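Local coordinates for septation protein imp2 (Schizosaccharomyces pombe, PDB 5C1F) that binds membrane phospholipids through its F-BAR domain, anchors cytoskeletal proteins to the membrane, is required for normal septation and takes part in disassembly of the medial ring, at residues I118-G121 / I122-H126; V30-I33 / N34-R38; V256-D259 / V260-I264. All coordinates share one frame; numbering follows the deposited sequence.

Interaction 1 (I118-G121 / I122-H126); sequences IVSG and IEKVH
Lys124 folds back over the preceding turn and sets its NZ 2.9 Å from the carbonyl O of Ser120, in a weak hydrogen bond. Lys124 CG also lies against Ser120 O, at 3.2 Å. The chain is extended until its last torsion, where a bend (chi4 71°) turns NZ back to the oxygen and to CB of Ser120. Next to it in the chain, Glu123 N bonds Val119 O at 2.9 Å. Val119 O also receives a weak bond from Ile122 N at 3.3 Å. Glu123 CG packs on Val119 O, and its OE1 runs past CG1 of Val119. Ile122 CG2 presses on Ile118 O at 3.2 Å. Further out, Ser120 OG is held by the carbonyls of Lys116 and Met117. Ile122 is covered by Trp200 and Thr207 of helix 162-252 and by Tyr20 of helix 18-59. The site is a kink in the long helix 69-155 of the F-BAR domain, with Gly121 at the irregular turn. Val125 N lacks the regular bond to the turn before. The weak lysine bond probably gives Ser120 O a side-chain donor at the kink, in the place where Lys124 N would usually serve.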
loop_
_atom_site.group_PDB
_atom_site.type_symbol
_atom_site.label_atom_id
_atom_site.label_comp_id
_atom_site.label_asym_id
_atom_site.label_seq_id
_atom_site.Cartn_x
_atom_site.Cartn_y
_atom_site.Cartn_z
ATOM N N ILE A 118 -7.686 -15.595 -38.989
ATOM C CA ILE A 118 -8.127 -16.986 -38.977
ATOM C C ILE A 118 -9.560 -17.148 -39.490
ATOM O O ILE A 118 -9.822 -17.994 -40.345
ATOM C CB ILE A 118 -8.013 -17.587 -37.565
ATOM C CG1 ILE A 118 -6.541 -17.823 -37.226
ATOM C CG2 ILE A 118 -8.800 -18.886 -37.467
ATOM C CD1 ILE A 118 -6.314 -18.488 -35.894
ATOM N N VAL A 119 -10.474 -16.333 -38.973
ATOM C CA VAL A 119 -11.878 -16.388 -39.374
ATOM C C VAL A 119 -12.057 -16.173 -40.877
ATOM O O VAL A 119 -12.815 -16.893 -41.526
ATOM C CB VAL A 119 -12.720 -15.343 -38.604
ATOM C CG1 VAL A 119 -14.045 -15.084 -39.306
ATOM C CG2 VAL A 119 -12.944 -15.799 -37.169
ATOM N N SER A 120 -11.347 -15.191 -41.425
ATOM C CA SER A 120 -11.441 -14.881 -42.848
ATOM C C SER A 120 -11.060 -16.079 -43.709
ATOM O O SER A 120 -11.826 -16.504 -44.574
ATOM C CB SER A 120 -10.549 -13.687 -43.198
ATOM O OG SER A 120 -9.177 -14.012 -43.041
ATOM N N GLY A 121 -9.879 -16.632 -43.452
ATOM C CA GLY A 121 -9.342 -17.711 -44.259
ATOM C C GLY A 121 -9.983 -19.073 -44.056
ATOM O O GLY A 121 -9.504 -20.066 -44.600
ATOM N N ILE A 122 -11.058 -19.134 -43.279
ATOM C CA ILE A 122 -11.737 -20.405 -43.073
ATOM C C ILE A 122 -13.234 -20.304 -43.362
ATOM O O ILE A 122 -13.850 -21.285 -43.775
ATOM C CB ILE A 122 -11.517 -20.944 -41.635
ATOM C CG1 ILE A 122 -11.935 -22.415 -41.542
ATOM C CG2 ILE A 122 -12.251 -20.096 -40.604
ATOM C CD1 ILE A 122 -11.185 -23.324 -42.495
ATOM N N GLU A 123 -13.818 -19.121 -43.171
ATOM C CA GLU A 123 -15.248 -18.954 -43.417
ATOM C C GLU A 123 -15.549 -18.979 -44.916
ATOM O O GLU A 123 -16.632 -19.391 -45.326
ATOM C CB GLU A 123 -15.772 -17.657 -42.789
ATOM C CG GLU A 123 -15.366 -16.382 -43.509
ATOM C CD GLU A 123 -16.035 -15.149 -42.929
ATOM O OE1 GLU A 123 -16.842 -15.294 -41.984
ATOM O OE2 GLU A 123 -15.754 -14.036 -43.419
ATOM N N LYS A 124 -14.587 -18.550 -45.728
ATOM C CA LYS A 124 -14.737 -18.606 -47.177
ATOM C C LYS A 124 -14.797 -20.060 -47.629
ATOM O O LYS A 124 -15.645 -20.437 -48.443
ATOM C CB LYS A 124 -13.589 -17.881 -47.884
ATOM C CG LYS A 124 -13.346 -16.456 -47.413
ATOM C CD LYS A 124 -12.356 -15.744 -48.327
ATOM C CE LYS A 124 -11.927 -14.399 -47.759
ATOM N NZ LYS A 124 -11.050 -14.549 -46.562
ATOM N N VAL A 125 -13.889 -20.869 -47.091
ATOM C CA VAL A 125 -13.841 -22.290 -47.406
ATOM C C VAL A 125 -15.120 -22.981 -46.949
ATOM O O VAL A 125 -15.691 -23.800 -47.671
ATOM C CB VAL A 125 -12.626 -22.969 -46.749
ATOM C CG1 VAL A 125 -12.633 -24.465 -47.019
ATOM C CG2 VAL A 125 -11.335 -22.337 -47.248
ATOM N N HIS A 126 -15.573 -22.627 -45.751
ATOM C CA HIS A 126 -16.785 -23.203 -45.183
ATOM C C HIS A 126 -18.029 -22.795 -45.973
ATOM O O HIS A 126 -18.922 -23.613 -46.197
ATOM C CB HIS A 126 -16.929 -22.789 -43.719
ATOM C CG HIS A 126 -17.997 -23.536 -42.982
ATOM N ND1 HIS A 126 -19.194 -22.958 -42.623
ATOM C CD2 HIS A 126 -18.045 -24.812 -42.538
ATOM C CE1 HIS A 126 -19.936 -23.848 -41.986
ATOM N NE2 HIS A 126 -19.262 -24.982 -41.922
#

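Interaction 2 (V30-I33 / N34-R38); sequences VKHI and NEELR
His32 and Glu36 face each other one turn apart on helix 18-59, part of the helical core of the F-BAR domain. Glu36 can be followed outward. Glu36 CB lies over the carbonyl oxygens of Ile33 and His32, at 3.6 Å from Ile33 O. Glu36 CG comes next, anti to the carbonyl carbon (chi1 -74°), which brings it back to 3.4 Å from His32 O and over one face of the imidazole. The chain then runs extended. Glu36 CD stands 4.0 Å from His32 NE2. At the tip, Glu36 OE2 is 3.4 Å from His32 NE2. The ring and carboxylate planes are 47° apart, so the two groups are neither stacked nor coplanar. Glu36 OE2 is hydrogen-bonded to the backbone N of Ser64 of the second subunit.

The backbone beneath is regular: Asn34, Glu35 and Glu36 N bond the carbonyls of Val30, Lys31 and His32. Leu37 N bonds Ile33 O weakly, and CD1 of Leu37 nears CG2 of Ile33. A water bridges Lys31 O and Asn34 ND2, 3.1 Å from each. Arg38 grips Glu35 side-on, with NE to OE1 and NH2 to OE2. Arg38 NH2 to Glu35 OE2, at 2.7 Å, is the salt bridge, and both carboxylate oxygens lie close to the guanidinium plane. This double grip probably limits rotation of both groups.

Asn34 ND2 also bonds Phe104 O of helix 69-155, while Val30 and Ile33 rest on Arg218 of helix 162-252 and Leu37 meets Leu222 there. Glu36 and Leu37 also pack on Phe63 of the second subunit, so the turn is wedged between two helices of its own chain and the dimer partner.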
loop_
_atom_site.group_PDB
_atom_site.type_symbol
_atom_site.label_atom_id
_atom_site.label_comp_id
_atom_site.label_asym_id
_atom_site.label_seq_id
_atom_site.Cartn_x
_atom_site.Cartn_y
_atom_site.Cartn_z
ATOM N N VAL A 30 -12.544 -16.531 -24.549
ATOM C CA VAL A 30 -11.167 -16.131 -24.299
ATOM C C VAL A 30 -11.088 -14.633 -24.014
ATOM O O VAL A 30 -10.385 -14.198 -23.100
ATOM C CB VAL A 30 -10.262 -16.485 -25.501
ATOM C CG1 VAL A 30 -8.913 -15.802 -25.388
ATOM C CG2 VAL A 30 -10.098 -17.994 -25.614
ATOM N N LYS A 31 -11.829 -13.851 -24.793
ATOM C CA LYS A 31 -11.851 -12.400 -24.631
ATOM C C LYS A 31 -12.456 -12.001 -23.287
ATOM O O LYS A 31 -11.973 -11.080 -22.625
ATOM C CB LYS A 31 -12.631 -11.750 -25.776
ATOM C CG LYS A 31 -12.775 -10.243 -25.642
ATOM C CD LYS A 31 -13.551 -9.639 -26.801
ATOM C CE LYS A 31 -13.719 -8.139 -26.602
ATOM N NZ LYS A 31 -14.494 -7.499 -27.697
ATOM N N HIS A 32 -13.513 -12.707 -22.896
ATOM C CA HIS A 32 -14.197 -12.478 -21.628
ATOM C C HIS A 32 -13.276 -12.735 -20.436
ATOM O O HIS A 32 -13.160 -11.900 -19.537
ATOM C CB HIS A 32 -15.438 -13.370 -21.537
ATOM C CG HIS A 32 -16.314 -13.082 -20.363
ATOM N ND1 HIS A 32 -17.055 -11.918 -20.249
ATOM C CD2 HIS A 32 -16.586 -13.802 -19.251
ATOM C CE1 HIS A 32 -17.732 -11.938 -19.122
ATOM N NE2 HIS A 32 -17.467 -13.074 -18.492
ATOM N N ILE A 33 -12.633 -13.898 -20.440
ATOM C CA ILE A 33 -11.662 -14.264 -19.410
ATOM C C ILE A 33 -10.545 -13.231 -19.326
ATOM O O ILE A 33 -10.134 -12.822 -18.240
ATOM C CB ILE A 33 -11.041 -15.650 -19.689
ATOM C CG1 ILE A 33 -12.121 -16.733 -19.698
ATOM C CG2 ILE A 33 -9.957 -15.976 -18.668
ATOM C CD1 ILE A 33 -11.643 -18.061 -20.245
ATOM N N ASN A 34 -10.065 -12.811 -20.491
ATOM C CA ASN A 34 -8.984 -11.844 -20.577
ATOM C C ASN A 34 -9.377 -10.489 -19.995
ATOM O O ASN A 34 -8.580 -9.838 -19.324
ATOM C CB ASN A 34 -8.545 -11.686 -22.032
ATOM C CG ASN A 34 -7.294 -10.853 -22.175
ATOM O OD1 ASN A 34 -6.192 -11.321 -21.895
ATOM N ND2 ASN A 34 -7.455 -9.612 -22.623
ATOM N N GLU A 35 -10.613 -10.075 -20.247
ATOM C CA GLU A 35 -11.095 -8.780 -19.783
ATOM C C GLU A 35 -11.347 -8.776 -18.274
ATOM O O GLU A 35 -11.152 -7.759 -17.611
ATOM C CB GLU A 35 -12.367 -8.388 -20.544
ATOM C CG GLU A 35 -13.070 -7.131 -20.034
ATOM C CD GLU A 35 -12.209 -5.883 -20.120
ATOM O OE1 GLU A 35 -11.264 -5.857 -20.937
ATOM O OE2 GLU A 35 -12.482 -4.924 -19.365
ATOM N N GLU A 36 -11.772 -9.915 -17.734
ATOM C CA GLU A 36 -11.979 -10.043 -16.295
ATOM C C GLU A 36 -10.686 -9.813 -15.529
ATOM O O GLU A 36 -10.655 -9.065 -14.550
ATOM C CB GLU A 36 -12.536 -11.422 -15.945
ATOM C CG GLU A 36 -13.990 -11.613 -16.296
ATOM C CD GLU A 36 -14.518 -12.960 -15.844
ATOM O OE1 GLU A 36 -13.708 -13.905 -15.725
ATOM O OE2 GLU A 36 -15.738 -13.071 -15.601
ATOM N N LEU A 37 -9.621 -10.467 -15.976
ATOM C CA LEU A 37 -8.327 -10.352 -15.323
ATOM C C LEU A 37 -7.730 -8.961 -15.516
ATOM O O LEU A 37 -7.098 -8.421 -14.606
ATOM C CB LEU A 37 -7.375 -11.428 -15.844
ATOM C CG LEU A 37 -7.675 -12.830 -15.306
ATOM C CD1 LEU A 37 -6.944 -13.902 -16.102
ATOM C CD2 LEU A 37 -7.318 -12.920 -13.825
ATOM N N ARG A 38 -7.939 -8.378 -16.694
ATOM C CA ARG A 38 -7.476 -7.018 -16.948
ATOM C C ARG A 38 -8.111 -6.058 -15.954
ATOM O O ARG A 38 -7.431 -5.222 -15.363
ATOM C CB ARG A 38 -7.804 -6.574 -18.375
ATOM C CG ARG A 38 -7.167 -5.240 -18.753
ATOM C CD ARG A 38 -8.015 -4.465 -19.749
ATOM N NE ARG A 38 -9.365 -4.232 -19.241
ATOM C CZ ARG A 38 -9.686 -3.288 -18.361
ATOM N NH1 ARG A 38 -8.755 -2.475 -17.881
ATOM N NH2 ARG A 38 -10.943 -3.157 -17.958
HETATM O O HOH W 1 -10.177 -8.937 -23.857
#

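Interaction 3 (V256-D259 / V260-I264); sequences VSQD and VLEFI
Gln258 and Glu262 are brought together by complementary torsions on the first turns of helix 256-267, a short helix that follows the long helices of the F-BAR domain. Gln258 sends CG anti to its N and then bends at chi2 (63°), which brings the amide alongside the next turn. Glu262 holds CG anti to its carbonyl carbon and extends back to meet it. The result is an i to i+4 side-chain bond between Gln258 NE2 and Glu262 OE2 at 3.2 Å. Backbone bonds from Val260, Leu261, Glu262 and Phe263 N to Val256, Ser257, Gln258 and Asp259 O build the turns below. Val256 CG1 and Val260 CG2 approach to 4.2 Å on another side of the helix. Asp259 is tied to more distant parts. Its OD1 and OD2 accept from the backbone N of Cys70 and Leu71, respectively, and OD2 also forms a salt bridge with Arg219 of the second subunit. These partners probably offset the like charge of Glu262, whose OE1 lies 4.5 Å from Asp259 OD1. The NE2-H of Gln258 points almost straight at Glu262 OE2 (175°), reaching it on the anti side, somewhat out of the carboxylate plane, with amide and carboxylate planes 82° apart.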
loop_
_atom_site.group_PDB
_atom_site.type_symbol
_atom_site.label_atom_id
_atom_site.label_comp_id
_atom_site.label_asym_id
_atom_site.label_seq_id
_atom_site.Cartn_x
_atom_site.Cartn_y
_atom_site.Cartn_z
ATOM N N VAL A 256 21.504 7.450 23.297
ATOM C CA VAL A 256 20.699 8.327 24.135
ATOM C C VAL A 256 21.597 9.164 25.050
ATOM O O VAL A 256 21.400 10.373 25.182
ATOM C CB VAL A 256 19.677 7.527 24.980
ATOM C CG1 VAL A 256 19.082 8.400 26.078
ATOM C CG2 VAL A 256 18.576 6.961 24.088
ATOM N N SER A 257 22.594 8.528 25.660
ATOM C CA SER A 257 23.502 9.234 26.561
ATOM C C SER A 257 24.276 10.339 25.839
ATOM O O SER A 257 24.512 11.406 26.405
ATOM C CB SER A 257 24.475 8.254 27.223
ATOM O OG SER A 257 25.209 7.524 26.257
ATOM N N GLN A 258 24.660 10.091 24.589
ATOM C CA GLN A 258 25.355 11.111 23.808
ATOM C C GLN A 258 24.408 12.268 23.483
ATOM O O GLN A 258 24.802 13.432 23.520
ATOM C CB GLN A 258 25.943 10.514 22.523
ATOM C CG GLN A 258 26.721 11.508 21.654
ATOM C CD GLN A 258 27.956 12.073 22.346
ATOM O OE1 GLN A 258 28.544 11.432 23.218
ATOM N NE2 GLN A 258 28.353 13.280 21.955
ATOM N N ASP A 259 23.157 11.937 23.178
ATOM C CA ASP A 259 22.131 12.940 22.909
ATOM C C ASP A 259 21.863 13.827 24.125
ATOM O O ASP A 259 21.673 15.038 23.990
ATOM C CB ASP A 259 20.831 12.263 22.469
ATOM C CG ASP A 259 20.618 12.326 20.969
ATOM O OD1 ASP A 259 21.590 12.618 20.235
ATOM O OD2 ASP A 259 19.473 12.081 20.524
ATOM N N VAL A 260 21.840 13.224 25.309
ATOM C CA VAL A 260 21.570 13.977 26.530
ATOM C C VAL A 260 22.733 14.922 26.831
ATOM O O VAL A 260 22.530 16.069 27.226
ATOM C CB VAL A 260 21.315 13.044 27.731
ATOM C CG1 VAL A 260 21.222 13.841 29.028
ATOM C CG2 VAL A 260 20.041 12.239 27.513
ATOM N N LEU A 261 23.952 14.432 26.623
ATOM C CA LEU A 261 25.155 15.245 26.742
ATOM C C LEU A 261 25.089 16.465 25.821
ATOM O O LEU A 261 25.296 17.596 26.260
ATOM C CB LEU A 261 26.394 14.399 26.422
ATOM C CG LEU A 261 27.798 14.953 26.689
ATOM C CD1 LEU A 261 28.752 13.809 26.996
ATOM C CD2 LEU A 261 28.321 15.766 25.509
ATOM N N GLU A 262 24.798 16.232 24.546
ATOM C CA GLU A 262 24.719 17.321 23.578
ATOM C C GLU A 262 23.546 18.253 23.870
ATOM O O GLU A 262 23.613 19.456 23.604
ATOM C CB GLU A 262 24.603 16.765 22.161
ATOM C CG GLU A 262 25.806 15.961 21.711
ATOM C CD GLU A 262 25.676 15.493 20.279
ATOM O OE1 GLU A 262 24.646 15.809 19.645
ATOM O OE2 GLU A 262 26.601 14.813 19.787
ATOM N N PHE A 263 22.469 17.690 24.404
ATOM C CA PHE A 263 21.321 18.487 24.809
ATOM C C PHE A 263 21.741 19.458 25.904
ATOM O O PHE A 263 21.410 20.642 25.857
ATOM C CB PHE A 263 20.180 17.588 25.289
ATOM C CG PHE A 263 18.978 18.341 25.792
ATOM C CD1 PHE A 263 17.998 18.774 24.914
ATOM C CD2 PHE A 263 18.823 18.603 27.144
ATOM C CE1 PHE A 263 16.890 19.461 25.374
ATOM C CE2 PHE A 263 17.716 19.291 27.609
ATOM C CZ PHE A 263 16.750 19.719 26.723
ATOM N N ILE A 264 22.483 18.944 26.881
ATOM C CA ILE A 264 22.962 19.757 27.991
ATOM C C ILE A 264 23.822 20.917 27.488
ATOM O O ILE A 264 23.616 22.060 27.888
ATOM C CB ILE A 264 23.758 18.903 29.005
ATOM C CG1 ILE A 264 22.811 17.957 29.746
ATOM C CG2 ILE A 264 24.490 19.785 29.999
ATOM C CD1 ILE A 264 23.499 17.010 30.706
#

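Along the chain the order is interaction 2, interaction 1, interaction 3. Interaction 2 lies on helix 18-59 and interaction 1 on the next helix, 69-155. Their centres are about 25 Å apart and their nearest atoms about 11 Å, so they do not touch. Helix 162-252 packs against both. Interaction 3 lies far along the elongated domain on helix 256-267. Its centre is about 62 Å from that of interaction 2 and about 84 Å from that of interaction 1, which lies on the opposite side of the chain's centre. Interactions 2 and 3 both meet the second subunit, whereas interaction 1 does not. The dimer interface is thus contacted both near the chain's centre and far from it.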